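Local coordinates for hypothetical glycoside hydrolase (Parabacteroides distasonis, PDB 3TAW), which is of unknown function but belongs to a family related to glycoside hydrolases whose members fold as five-bladed beta-propellers, at residues F17-G22 against P303-T308; V43-S48 against Y66-N71; S178-T183 against T245-P250; Y239-L244 against I297-K302; N279-G284 against A319-V324. All blocks are in the same frame, centred on the assembly; numbering follows the deposited sequence.

Contact 1 of 5, residues F17-G22 against P303-T308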
# COMPACT_ATOMS: atom_id res chain seq x y z
N PHE A 17 -7.15 5.88 -15.90
CA PHE A 17 -7.36 6.69 -14.70
C PHE A 17 -7.33 8.18 -15.00
O PHE A 17 -6.52 8.65 -15.81
CB PHE A 17 -6.33 6.36 -13.62
CG PHE A 17 -6.64 5.10 -12.89
CD1 PHE A 17 -7.69 5.05 -12.00
CD2 PHE A 17 -5.90 3.94 -13.14
CE1 PHE A 17 -7.99 3.87 -11.32
CE2 PHE A 17 -6.19 2.77 -12.47
CZ PHE A 17 -7.24 2.72 -11.57
N GLU A 18 -8.25 8.91 -14.37
CA GLU A 18 -8.31 10.36 -14.49
C GLU A 18 -8.58 10.94 -13.11
O GLU A 18 -9.43 10.45 -12.38
CB GLU A 18 -9.43 10.80 -15.43
CG GLU A 18 -9.42 10.09 -16.76
CD GLU A 18 -10.37 10.71 -17.77
OE1 GLU A 18 -11.17 11.59 -17.41
OE2 GLU A 18 -10.28 10.31 -18.95
N ARG A 19 -7.84 11.99 -12.76
CA ARG A 19 -8.14 12.77 -11.57
C ARG A 19 -9.45 13.53 -11.80
O ARG A 19 -9.54 14.28 -12.77
CB ARG A 19 -7.04 13.79 -11.31
CG ARG A 19 -5.67 13.19 -11.06
CD ARG A 19 -4.57 14.23 -11.30
NE ARG A 19 -3.23 13.76 -10.95
CZ ARG A 19 -2.48 12.99 -11.73
NH1 ARG A 19 -2.92 12.59 -12.92
NH2 ARG A 19 -1.27 12.61 -11.35
N PRO A 20 -10.45 13.37 -10.94
CA PRO A 20 -11.67 14.17 -11.16
C PRO A 20 -11.36 15.63 -11.03
O PRO A 20 -10.63 16.02 -10.11
CB PRO A 20 -12.62 13.71 -10.04
CG PRO A 20 -12.07 12.36 -9.61
CD PRO A 20 -10.57 12.50 -9.75
N THR A 21 -11.90 16.44 -11.93
CA THR A 21 -11.51 17.85 -12.03
C THR A 21 -11.69 18.60 -10.71
O THR A 21 -12.78 18.63 -10.13
CB THR A 21 -12.31 18.56 -13.16
OG1 THR A 21 -12.23 17.79 -14.38
CG2 THR A 21 -11.75 19.98 -13.41
N GLY A 22 -10.60 19.19 -10.23
CA GLY A 22 -10.63 20.09 -9.07
C GLY A 22 -10.85 19.50 -7.69
O GLY A 22 -10.90 20.27 -6.74
N PRO A 303 5.18 4.91 -16.79
CA PRO A 303 4.21 4.91 -15.69
C PRO A 303 2.80 5.25 -16.17
O PRO A 303 2.64 5.97 -17.16
CB PRO A 303 4.74 5.99 -14.75
CG PRO A 303 5.59 6.87 -15.59
CD PRO A 303 6.14 6.02 -16.68
N PHE A 304 1.79 4.72 -15.49
CA PHE A 304 0.39 4.99 -15.84
C PHE A 304 -0.11 6.17 -15.01
O PHE A 304 -1.17 6.68 -15.28
CB PHE A 304 -0.51 3.78 -15.64
CG PHE A 304 -0.80 3.45 -14.22
CD1 PHE A 304 0.07 2.68 -13.48
CD2 PHE A 304 -1.96 3.88 -13.61
CE1 PHE A 304 -0.19 2.38 -12.16
CE2 PHE A 304 -2.25 3.57 -12.30
CZ PHE A 304 -1.35 2.81 -11.56
N LEU A 305 0.68 6.60 -14.03
CA LEU A 305 0.35 7.76 -13.19
C LEU A 305 1.67 8.42 -12.79
O LEU A 305 2.59 7.72 -12.40
CB LEU A 305 -0.41 7.33 -11.95
CG LEU A 305 -1.13 8.40 -11.11
CD1 LEU A 305 -2.38 8.92 -11.84
CD2 LEU A 305 -1.52 7.81 -9.74
N GLN A 306 1.76 9.74 -12.88
CA GLN A 306 2.98 10.46 -12.50
C GLN A 306 2.60 11.77 -11.80
O GLN A 306 1.49 12.27 -11.99
CB GLN A 306 3.86 10.75 -13.73
CG GLN A 306 3.27 11.75 -14.71
CD GLN A 306 4.24 12.14 -15.83
OE1 GLN A 306 3.95 11.92 -16.99
NE2 GLN A 306 5.39 12.71 -15.48
N PRO A 307 3.51 12.29 -10.96
CA PRO A 307 3.21 13.59 -10.32
C PRO A 307 2.92 14.67 -11.36
O PRO A 307 3.71 14.88 -12.30
CB PRO A 307 4.46 13.88 -9.52
CG PRO A 307 5.02 12.54 -9.20
CD PRO A 307 4.78 11.73 -10.46
N THR A 308 1.79 15.35 -11.18
CA THR A 308 1.28 16.31 -12.15
C THR A 308 0.87 17.60 -11.45
O THR A 308 1.37 18.68 -11.81
CB THR A 308 0.10 15.72 -12.92
OG1 THR A 308 0.54 14.48 -13.53
CG2 THR A 308 -0.42 16.69 -13.99
O HOH W 1 -4.09 5.39 -16.20
O HOH W 2 -0.57 11.09 -14.41
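Phe17 and Phe304 touch at the surface of the five-bladed beta-propeller, where the N-terminal segment, bonded through the backbone of Glu18 to Val349 of strand 344-350, passes the loop that follows strand 296-299. CD2 of Phe17 lies 3.8 Å from CE2 of Phe304, and the ring planes are inclined at 44°, so the two rings lean on each other obliquely; both also rest on Leu336 of strand 333-340. The polar part belongs to Arg19, whose chain runs extended from CG to NE. At the edge of the guanidinium, NH2 of Arg19 gives a weak bond to O of Gln306 at 2.9 Å (120° at the hydrogen), while its salt bridge to Glu312 is the stronger hold. CB of Thr308 sits over one guanidinium face, 3.7 Å above its plane. The hydroxyl OG1 of Thr308 turns to its own segment and donates to O of Gln306 at 2.9 Å from above the carbonyl plane, which gives that oxygen two donors. Two waters bridge the segments. Water 1 accepts from N of Phe17 and donates weakly to O of Phe304; water 2 accepts from NH1 of Arg19 at 3.2 Å and from N of Gln306 at 3.1 Å.

Contact 2 of 5, residues V43-S48 against Y66-N71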
# COMPACT_ATOMS: atom_id res chain seq x y z
N VAL A 43 -2.71 14.08 21.65
CA VAL A 43 -1.81 14.33 20.54
C VAL A 43 -2.58 14.78 19.30
O VAL A 43 -3.69 14.28 19.03
CB VAL A 43 -1.06 12.99 20.24
CG1 VAL A 43 -0.38 13.01 18.89
CG2 VAL A 43 -0.10 12.65 21.40
N ALA A 44 -2.00 15.71 18.55
CA ALA A 44 -2.56 16.12 17.25
C ALA A 44 -2.06 15.13 16.18
O ALA A 44 -1.02 15.33 15.53
CB ALA A 44 -2.19 17.55 16.92
N TRP A 45 -2.83 14.07 16.04
CA TRP A 45 -2.38 12.86 15.37
C TRP A 45 -2.35 12.95 13.85
O TRP A 45 -1.78 12.08 13.20
CB TRP A 45 -3.26 11.68 15.80
CG TRP A 45 -4.69 11.78 15.40
CD1 TRP A 45 -5.71 12.38 16.09
CD2 TRP A 45 -5.29 11.19 14.24
NE1 TRP A 45 -6.89 12.24 15.41
CE2 TRP A 45 -6.67 11.52 14.27
CE3 TRP A 45 -4.80 10.43 13.17
CZ2 TRP A 45 -7.56 11.10 13.28
CZ3 TRP A 45 -5.68 10.02 12.19
CH2 TRP A 45 -7.05 10.35 12.24
N GLU A 46 -2.95 14.00 13.28
CA GLU A 46 -2.97 14.16 11.82
C GLU A 46 -2.62 15.57 11.39
O GLU A 46 -2.97 16.03 10.30
CB GLU A 46 -4.32 13.71 11.25
CG GLU A 46 -5.54 14.38 11.84
CD GLU A 46 -6.84 13.93 11.20
OE1 GLU A 46 -6.77 13.15 10.21
OE2 GLU A 46 -7.91 14.38 11.68
N GLU A 47 -1.84 16.24 12.23
CA GLU A 47 -1.54 17.65 12.03
C GLU A 47 -0.55 17.93 10.91
O GLU A 47 -0.58 18.99 10.31
CB GLU A 47 -1.00 18.20 13.35
CG GLU A 47 -0.57 19.63 13.35
CD GLU A 47 -0.30 20.10 14.76
OE1 GLU A 47 0.62 19.55 15.39
OE2 GLU A 47 -1.05 20.99 15.24
N SER A 48 0.35 16.99 10.62
CA SER A 48 1.45 17.28 9.70
C SER A 48 1.21 16.83 8.26
O SER A 48 1.35 17.62 7.32
CB SER A 48 2.74 16.66 10.22
OG SER A 48 3.86 17.12 9.46
N TYR A 66 -6.13 6.26 5.99
CA TYR A 66 -4.96 7.04 5.56
C TYR A 66 -3.86 7.03 6.61
O TYR A 66 -4.11 6.96 7.82
CB TYR A 66 -5.36 8.45 5.19
CG TYR A 66 -6.14 9.22 6.24
CD1 TYR A 66 -7.53 9.13 6.32
CD2 TYR A 66 -5.50 10.06 7.14
CE1 TYR A 66 -8.27 9.86 7.27
CE2 TYR A 66 -6.20 10.78 8.08
CZ TYR A 66 -7.61 10.66 8.16
OH TYR A 66 -8.33 11.39 9.07
N ARG A 67 -2.62 7.08 6.13
CA ARG A 67 -1.49 7.21 7.01
C ARG A 67 -1.43 8.65 7.48
O ARG A 67 -1.33 9.54 6.66
CB ARG A 67 -0.19 6.85 6.30
CG ARG A 67 1.04 6.97 7.21
CD ARG A 67 2.32 6.66 6.45
NE ARG A 67 3.51 7.06 7.19
CZ ARG A 67 4.76 6.90 6.76
NH1 ARG A 67 5.02 6.31 5.59
NH2 ARG A 67 5.77 7.33 7.50
N ALA A 68 -1.53 8.87 8.79
CA ALA A 68 -1.50 10.21 9.34
C ALA A 68 -0.27 10.36 10.22
O ALA A 68 0.05 9.48 11.00
CB ALA A 68 -2.75 10.48 10.19
N GLU A 69 0.42 11.48 10.07
CA GLU A 69 1.59 11.76 10.88
C GLU A 69 1.38 13.00 11.73
O GLU A 69 0.84 14.01 11.26
CB GLU A 69 2.82 11.94 10.00
CG GLU A 69 3.43 10.64 9.51
CD GLU A 69 4.72 10.84 8.73
OE1 GLU A 69 4.88 11.92 8.11
OE2 GLU A 69 5.59 9.92 8.76
N ASP A 70 1.79 12.90 12.98
CA ASP A 70 1.85 14.06 13.86
C ASP A 70 3.11 14.90 13.59
O ASP A 70 3.92 14.57 12.71
CB ASP A 70 1.68 13.65 15.31
CG ASP A 70 2.79 12.73 15.82
OD1 ASP A 70 3.94 12.79 15.33
OD2 ASP A 70 2.51 12.00 16.78
N ASN A 71 3.24 16.01 14.31
CA ASN A 71 4.40 16.91 14.15
C ASN A 71 5.40 16.73 15.30
O ASN A 71 6.07 17.68 15.70
CB ASN A 71 3.90 18.36 14.07
CG ASN A 71 4.72 19.22 13.10
OD1 ASN A 71 5.13 18.76 12.04
ND2 ASN A 71 4.94 20.48 13.47
O HOH W 3 1.24 17.02 15.97
O HOH W 4 -10.24 13.47 10.98
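The type I beta turn from Ala44 to Glu47, leading from a small hairpin into strand 49-58, packs its Trp45 and Glu46 against Tyr66 and Ala68 of strand 61-69. The shortest hydrogen bond across the contact runs from OH of Tyr66 to OE1 of Glu46, 2.6 Å long. It reaches the carboxylate on the syn side, and carboxylate and ring are 8° from coplanar, so OE1 lies at the ring edge. That oxygen has a second partner in a salt bridge with Arg96, while OE2 of Glu46 is held by Thr32 and, at 2.6 Å, by water 4. Glu46 CG, placed between its backbone N and carbonyl carbon (chi1 55°), stands over the centre of one face of the Trp45 ring. The same indole sets CZ3 3.6 Å from CB of Ala68 and sends NE1 to the carbonyl of Thr98. N of Ser48 donates to O of Glu69 at 3.1 Å, in the carbonyl plane and fairly straight (153°). Water 3 donates to O of Ala44 and OE1 of Glu47 and accepts from N of Asn71 at 2.8 Å. A turn packed on the second strand of a four-stranded antiparallel sheet, 49-58 to 95-96, fits a beta-propeller blade.

Contact 3 of 5, residues S178-T183 against T245-P250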
# COMPACT_ATOMS: atom_id res chain seq x y z
N SER A 178 5.39 -3.09 2.66
CA SER A 178 4.76 -2.87 1.36
C SER A 178 4.28 -4.16 0.70
O SER A 178 4.93 -4.69 -0.21
CB SER A 178 5.69 -2.08 0.42
OG SER A 178 6.13 -0.91 1.10
N ALA A 179 3.12 -4.64 1.14
CA ALA A 179 2.61 -5.93 0.70
C ALA A 179 1.30 -5.83 -0.06
O ALA A 179 0.37 -5.15 0.37
CB ALA A 179 2.45 -6.88 1.89
N SER A 180 1.21 -6.59 -1.15
CA SER A 180 0.05 -6.65 -2.04
C SER A 180 -0.46 -8.08 -2.10
O SER A 180 0.08 -8.91 -2.84
CB SER A 180 0.48 -6.20 -3.45
OG SER A 180 1.00 -4.89 -3.39
N LEU A 181 -1.50 -8.36 -1.32
CA LEU A 181 -2.15 -9.66 -1.35
C LEU A 181 -2.87 -9.86 -2.69
O LEU A 181 -3.41 -8.93 -3.28
CB LEU A 181 -3.19 -9.78 -0.24
CG LEU A 181 -2.70 -10.32 1.09
CD1 LEU A 181 -1.68 -9.40 1.69
CD2 LEU A 181 -3.94 -10.47 2.00
N VAL A 182 -2.90 -11.10 -3.14
CA VAL A 182 -3.65 -11.42 -4.34
C VAL A 182 -5.16 -11.51 -4.02
O VAL A 182 -5.57 -12.19 -3.09
CB VAL A 182 -3.13 -12.69 -5.01
CG1 VAL A 182 -4.06 -13.11 -6.16
CG2 VAL A 182 -1.71 -12.45 -5.57
N THR A 183 -5.93 -10.78 -4.83
CA THR A 183 -7.38 -10.70 -4.76
C THR A 183 -7.93 -11.02 -6.15
O THR A 183 -7.19 -11.03 -7.14
CB THR A 183 -7.87 -9.29 -4.37
OG1 THR A 183 -7.59 -8.36 -5.44
CG2 THR A 183 -7.24 -8.82 -3.05
N THR A 245 11.32 -0.60 -6.76
CA THR A 245 10.08 -1.21 -7.28
C THR A 245 9.23 -1.65 -6.08
O THR A 245 9.40 -2.76 -5.54
CB THR A 245 10.36 -2.44 -8.17
OG1 THR A 245 11.19 -3.36 -7.46
CG2 THR A 245 11.06 -2.02 -9.47
N GLU A 246 8.36 -0.75 -5.63
CA GLU A 246 7.68 -0.92 -4.34
C GLU A 246 6.20 -1.24 -4.55
O GLU A 246 5.44 -0.46 -5.15
CB GLU A 246 7.85 0.34 -3.48
CG GLU A 246 7.24 0.22 -2.11
CD GLU A 246 7.75 1.25 -1.12
OE1 GLU A 246 8.29 2.29 -1.59
OE2 GLU A 246 7.64 1.00 0.10
N CYS A 247 5.79 -2.39 -4.03
CA CYS A 247 4.44 -2.87 -4.24
C CYS A 247 3.40 -1.84 -3.78
O CYS A 247 3.62 -1.10 -2.84
CB CYS A 247 4.24 -4.19 -3.51
SG CYS A 247 5.21 -5.52 -4.21
N GLY A 248 2.28 -1.80 -4.51
CA GLY A 248 1.23 -0.82 -4.29
C GLY A 248 0.02 -1.46 -3.61
O GLY A 248 0.16 -2.13 -2.58
N PRO A 249 -1.18 -1.26 -4.17
CA PRO A 249 -2.35 -1.87 -3.58
C PRO A 249 -2.36 -3.39 -3.76
O PRO A 249 -1.48 -3.95 -4.42
CB PRO A 249 -3.51 -1.23 -4.36
CG PRO A 249 -2.94 -0.91 -5.68
CD PRO A 249 -1.50 -0.54 -5.43
N PRO A 250 -3.37 -4.07 -3.18
CA PRO A 250 -3.50 -5.49 -3.47
C PRO A 250 -3.54 -5.82 -4.97
O PRO A 250 -4.07 -5.04 -5.79
CB PRO A 250 -4.82 -5.87 -2.79
CG PRO A 250 -4.93 -4.88 -1.65
CD PRO A 250 -4.41 -3.61 -2.25
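OG of Ser178 donates to OE2 of Glu246 across 2.6 Å, the shortest polar bond between the segments. The hydroxyl comes in on the anti lone pair of OE2, on the side away from the other carboxylate oxygen. Glu246 reaches it with an extended chain, CG anti to the backbone N (chi1 -177°). Two residues on, Ser180 aims its hydroxyl at the bend Gly248-Pro249-Pro250: OG lies 2.8 Å from O of Pro249 and 3.0 Å from O of Gly248, and its single proton could serve either. Arg122, on strand 117-125, also binds the Gly248 carbonyl, as well as that of Cys247. Between the two serines, CB of Cys247 fits closely, 3.3 Å from OG of Ser180 and 3.4 Å from O of Ser178. At the other end the Pro250 ring is laid against the strand, its CB 3.4 Å from O of Leu181 and 3.8 Å from CG2 of Thr183. Thr183 then sends OG1 to the carbonyl of Ala251, where backbone pairing of the two strands takes over. The segments run in similar directions, 29° apart, as parallel neighbours about 6 Å from the centre of the chain, consistent with inner strands of neighbouring blades lying near the propeller axis. An unidentified ligand lies near the Glu246 side chain. Pro249 and Pro250 have no N-H to offer, so at this bend the link from Ser180 probably rests on its hydroxyl, while Ser178 ties a carboxylate.

Contact 4 of 5, residues Y239-L244 against I297-K302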
# COMPACT_ATOMS: atom_id res chain seq x y z
N TYR A 239 14.61 3.10 -17.03
CA TYR A 239 13.16 3.22 -16.87
C TYR A 239 12.85 4.02 -15.62
O TYR A 239 13.72 4.28 -14.81
CB TYR A 239 12.50 1.84 -16.77
CG TYR A 239 12.62 1.02 -18.05
CD1 TYR A 239 13.79 0.31 -18.35
CD2 TYR A 239 11.58 0.96 -18.96
CE1 TYR A 239 13.89 -0.44 -19.52
CE2 TYR A 239 11.68 0.24 -20.13
CZ TYR A 239 12.82 -0.49 -20.41
OH TYR A 239 12.90 -1.21 -21.58
N PHE A 240 11.58 4.39 -15.48
CA PHE A 240 11.12 5.18 -14.33
C PHE A 240 11.31 4.44 -13.01
O PHE A 240 11.46 5.08 -11.96
CB PHE A 240 9.65 5.57 -14.48
CG PHE A 240 8.70 4.42 -14.35
CD1 PHE A 240 8.47 3.57 -15.42
CD2 PHE A 240 8.06 4.17 -13.14
CE1 PHE A 240 7.61 2.49 -15.30
CE2 PHE A 240 7.19 3.10 -13.00
CZ PHE A 240 6.99 2.24 -14.09
N ASP A 241 11.26 3.11 -13.06
CA ASP A 241 11.48 2.26 -11.89
C ASP A 241 12.90 1.72 -11.86
O ASP A 241 13.12 0.53 -11.98
CB ASP A 241 10.43 1.14 -11.82
CG ASP A 241 10.39 0.25 -13.06
OD1 ASP A 241 10.87 0.64 -14.17
OD2 ASP A 241 9.82 -0.87 -12.94
N SER A 242 13.84 2.63 -11.64
CA SER A 242 15.27 2.39 -11.78
C SER A 242 16.02 2.39 -10.45
O SER A 242 17.18 1.96 -10.39
CB SER A 242 15.87 3.42 -12.75
OG SER A 242 15.33 4.74 -12.55
N GLN A 243 15.38 2.87 -9.37
CA GLN A 243 15.96 2.77 -8.03
C GLN A 243 15.17 1.87 -7.10
O GLN A 243 15.76 1.16 -6.28
CB GLN A 243 16.16 4.14 -7.39
CG GLN A 243 16.98 4.05 -6.10
CD GLN A 243 17.24 5.41 -5.46
OE1 GLN A 243 16.83 5.66 -4.32
NE2 GLN A 243 17.91 6.28 -6.18
N LEU A 244 13.84 1.94 -7.18
CA LEU A 244 12.95 1.11 -6.34
C LEU A 244 11.80 0.58 -7.17
O LEU A 244 11.38 1.21 -8.14
CB LEU A 244 12.38 1.89 -5.14
CG LEU A 244 13.36 2.54 -4.16
CD1 LEU A 244 12.58 3.47 -3.21
CD2 LEU A 244 14.21 1.51 -3.40
N ILE A 297 5.06 -11.82 -16.95
CA ILE A 297 4.64 -11.86 -18.34
C ILE A 297 4.22 -10.51 -18.92
O ILE A 297 3.81 -10.41 -20.10
CB ILE A 297 3.49 -12.87 -18.54
CG1 ILE A 297 2.27 -12.50 -17.69
CG2 ILE A 297 3.94 -14.30 -18.20
CD1 ILE A 297 1.05 -13.39 -18.04
N GLY A 298 4.32 -9.46 -18.11
CA GLY A 298 4.06 -8.10 -18.59
C GLY A 298 4.59 -7.08 -17.62
O GLY A 298 4.69 -7.35 -16.43
N ARG A 299 4.97 -5.92 -18.15
CA ARG A 299 5.45 -4.79 -17.33
C ARG A 299 5.40 -3.52 -18.16
O ARG A 299 5.91 -3.50 -19.29
CB ARG A 299 6.88 -5.07 -16.90
CG ARG A 299 7.49 -4.12 -15.89
CD ARG A 299 8.85 -4.65 -15.48
NE ARG A 299 9.54 -3.82 -14.50
CZ ARG A 299 10.71 -4.10 -13.94
NH1 ARG A 299 11.36 -5.22 -14.28
NH2 ARG A 299 11.25 -3.29 -13.04
N LEU A 300 4.79 -2.45 -17.63
CA LEU A 300 4.65 -1.22 -18.40
C LEU A 300 6.00 -0.56 -18.55
O LEU A 300 6.74 -0.46 -17.57
CB LEU A 300 3.68 -0.24 -17.73
CG LEU A 300 2.25 -0.73 -17.58
CD1 LEU A 300 1.41 0.38 -16.90
CD2 LEU A 300 1.66 -1.13 -18.91
N ASP A 301 6.31 -0.10 -19.76
CA ASP A 301 7.54 0.64 -20.05
C ASP A 301 7.54 2.04 -19.44
O ASP A 301 8.60 2.60 -19.16
CB ASP A 301 7.69 0.87 -21.56
CG ASP A 301 8.02 -0.37 -22.35
OD1 ASP A 301 8.62 -1.33 -21.83
OD2 ASP A 301 7.73 -0.33 -23.57
N LYS A 302 6.35 2.63 -19.33
CA LYS A 302 6.19 3.99 -18.82
C LYS A 302 5.10 3.97 -17.74
O LYS A 302 4.20 3.13 -17.78
CB LYS A 302 5.76 4.93 -19.93
CG LYS A 302 6.79 5.10 -21.04
CD LYS A 302 6.33 6.06 -22.09
CE LYS A 302 7.17 5.92 -23.34
NZ LYS A 302 6.88 6.99 -24.34
O HOH W 5 10.23 4.58 -18.06
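Asp241 points its CB toward the segment 297-302, and its carboxylate meets Arg299. CG, set between the backbone N and the carbonyl carbon (chi1 57°), brings the carboxylate toward that arginine. OD1 of Asp241 turns over the ring of the preceding residue, 3.9 Å above the plane of Phe240 and toward its rim, and forms a salt bridge with Arg236. NH2 of Arg299 donates to OD2 of Asp241 at 2.8 Å, fairly straight at 159°, and NE adds a weak bond to the same oxygen at 3.3 Å. The oxygen lies in the guanidinium plane, whereas the donor meets it from well above the carboxylate plane, the two flat groups standing 88° apart. Tyr262 gives OD2 a further hydrogen bond and Ser234 accepts from NH2, so both ends of the pair are fixed. Asp241 thus stands between Arg299 and Arg236, and its charge probably offsets theirs. Beside it, the two aromatic rings turn their edges to carbonyl oxygens. CE1 of Phe240 lies 3.8 Å from O of Leu300, and CD2 of Tyr239 is 3.4 Å from O of Asp301. O of Asp301 also accepts a hydrogen bond from water 5 at 2.8 Å, and the water accepts in turn from N of Phe240. The loop before strand 244-254 is in this way fastened to the end of strand 296-299. These are the first and last strands of an antiparallel run continued by 257-265 and 281-288, the up-and-down four-stranded pattern of a beta-propeller blade.

Contact 5 of 5, residues N279-G284 against A319-V324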
# COMPACT_ATOMS: atom_id res chain seq x y z
N ASN A 279 14.42 11.12 -8.83
CA ASN A 279 13.98 10.68 -7.50
C ASN A 279 12.46 10.62 -7.30
O ASN A 279 12.00 10.30 -6.22
CB ASN A 279 14.64 11.52 -6.40
CG ASN A 279 16.13 11.30 -6.32
OD1 ASN A 279 16.61 10.16 -6.34
ND2 ASN A 279 16.91 12.41 -6.21
N SER A 280 11.69 10.91 -8.35
CA SER A 280 10.23 10.90 -8.18
C SER A 280 9.71 9.47 -8.19
O SER A 280 10.33 8.58 -8.79
CB SER A 280 9.53 11.74 -9.26
OG SER A 280 9.62 11.16 -10.55
N TYR A 281 8.57 9.26 -7.53
CA TYR A 281 7.86 7.98 -7.59
C TYR A 281 6.68 8.10 -8.55
O TYR A 281 5.73 8.88 -8.31
CB TYR A 281 7.34 7.58 -6.21
CG TYR A 281 8.34 7.13 -5.16
CD1 TYR A 281 9.27 8.01 -4.62
CD2 TYR A 281 8.27 5.86 -4.62
CE1 TYR A 281 10.15 7.62 -3.61
CE2 TYR A 281 9.13 5.45 -3.62
CZ TYR A 281 10.06 6.33 -3.10
OH TYR A 281 10.89 5.93 -2.09
N CYS A 282 6.72 7.31 -9.63
CA CYS A 282 5.65 7.23 -10.61
C CYS A 282 5.17 5.79 -10.61
O CYS A 282 5.97 4.89 -10.40
CB CYS A 282 6.17 7.59 -12.00
SG CYS A 282 6.93 9.24 -12.11
N ALA A 283 3.89 5.58 -10.88
CA ALA A 283 3.32 4.26 -10.69
C ALA A 283 3.34 3.42 -11.96
O ALA A 283 2.99 3.90 -13.02
CB ALA A 283 1.86 4.41 -10.15
N GLY A 284 3.71 2.15 -11.81
CA GLY A 284 3.75 1.19 -12.91
C GLY A 284 2.85 -0.01 -12.66
O GLY A 284 2.15 -0.09 -11.65
N ALA A 319 10.91 15.29 -3.95
CA ALA A 319 11.00 14.97 -5.39
C ALA A 319 9.66 14.53 -5.98
O ALA A 319 9.55 14.37 -7.18
CB ALA A 319 12.05 13.88 -5.64
N GLY A 320 8.65 14.36 -5.13
CA GLY A 320 7.29 14.04 -5.56
C GLY A 320 6.97 12.56 -5.58
O GLY A 320 7.83 11.73 -5.86
N THR A 321 5.71 12.24 -5.27
CA THR A 321 5.20 10.89 -5.45
C THR A 321 3.74 10.92 -5.89
O THR A 321 2.99 11.87 -5.62
CB THR A 321 5.23 10.01 -4.13
OG1 THR A 321 4.17 10.41 -3.27
CG2 THR A 321 6.55 10.10 -3.38
N VAL A 322 3.35 9.86 -6.57
CA VAL A 322 1.96 9.45 -6.68
C VAL A 322 1.98 7.99 -6.25
O VAL A 322 2.11 7.07 -7.08
CB VAL A 322 1.33 9.71 -8.08
CG1 VAL A 322 1.15 11.20 -8.28
CG2 VAL A 322 2.14 9.10 -9.24
N PHE A 323 1.87 7.79 -4.93
CA PHE A 323 2.20 6.52 -4.30
C PHE A 323 0.92 5.68 -4.17
O PHE A 323 0.12 5.87 -3.25
CB PHE A 323 2.86 6.75 -2.94
CG PHE A 323 3.57 5.53 -2.41
CD1 PHE A 323 4.85 5.20 -2.85
CD2 PHE A 323 2.92 4.68 -1.52
CE1 PHE A 323 5.49 4.06 -2.37
CE2 PHE A 323 3.55 3.54 -1.04
CZ PHE A 323 4.82 3.23 -1.45
N VAL A 324 0.73 4.78 -5.13
CA VAL A 324 -0.50 4.03 -5.25
C VAL A 324 -0.58 2.97 -4.19
O VAL A 324 0.37 2.24 -3.98
CB VAL A 324 -0.71 3.47 -6.68
CG1 VAL A 324 -0.87 4.65 -7.67
CG2 VAL A 324 0.42 2.53 -7.07
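Tyr281 turns CG beside its backbone N (chi1 -71°) and Phe323 turns CG beside its carbonyl carbon (chi1 -164°), so that the two side chains lie side by side and point the same way. They join two sheets of the propeller: strand 281-288 belongs to one blade, and strand 322-330 opens the next. CD2 of Tyr281 comes to 3.9 Å from CD1 of Phe323, at the edge of the phenylalanine ring, with the ring planes 65° apart. At the other ortho carbon, CD1 of Tyr281, CG2 of Thr321 lies at 3.6 Å, and Tyr317 meets the tyrosine ring edge-to-face. An unidentified ligand is about 4 Å from this side chain. Beneath the rings the backbones form a single parallel bridge. N of Tyr281 donates to O of Gly320 at 3.1 Å, and N of Val322 donates to O of Tyr281, also at 3.1 Å; both bonds are nearly straight, and each donor is slightly tilted from the carbonyl plane. After that one bridge the strands diverge, and apolar packing replaces hydrogen bonds. Before it, CB of Asn279 rests on CB of Ala319 at 3.6 Å; beyond it, the methyl CB of Ala283 touches CG1 of Val324 at 3.7 Å.

Overall arrangement
Contacts 3 and 5 are buried and contact 1 lies at the surface, with contacts 2 and 4 between them. Three of the five meet round one blade: contact 4 ties its entering loop to its last strand, while contacts 3 and 5 join it to the blades before and after. Contacts 3 and 5 touch where Glu246 packs on Phe323 and Tyr281. Contact 1 continues outward from contact 5, since Phe304 and Leu305 bond to the backbone of Ala283. Contact 2 stands apart, its centre about 32 Å from that of contact 4. Salt bridges and bridging waters mark contacts 1, 2 and 4; contact 3 relies on serine hydroxyls, one to a carboxylate, and contact 5 on backbone bonds and apolar packing.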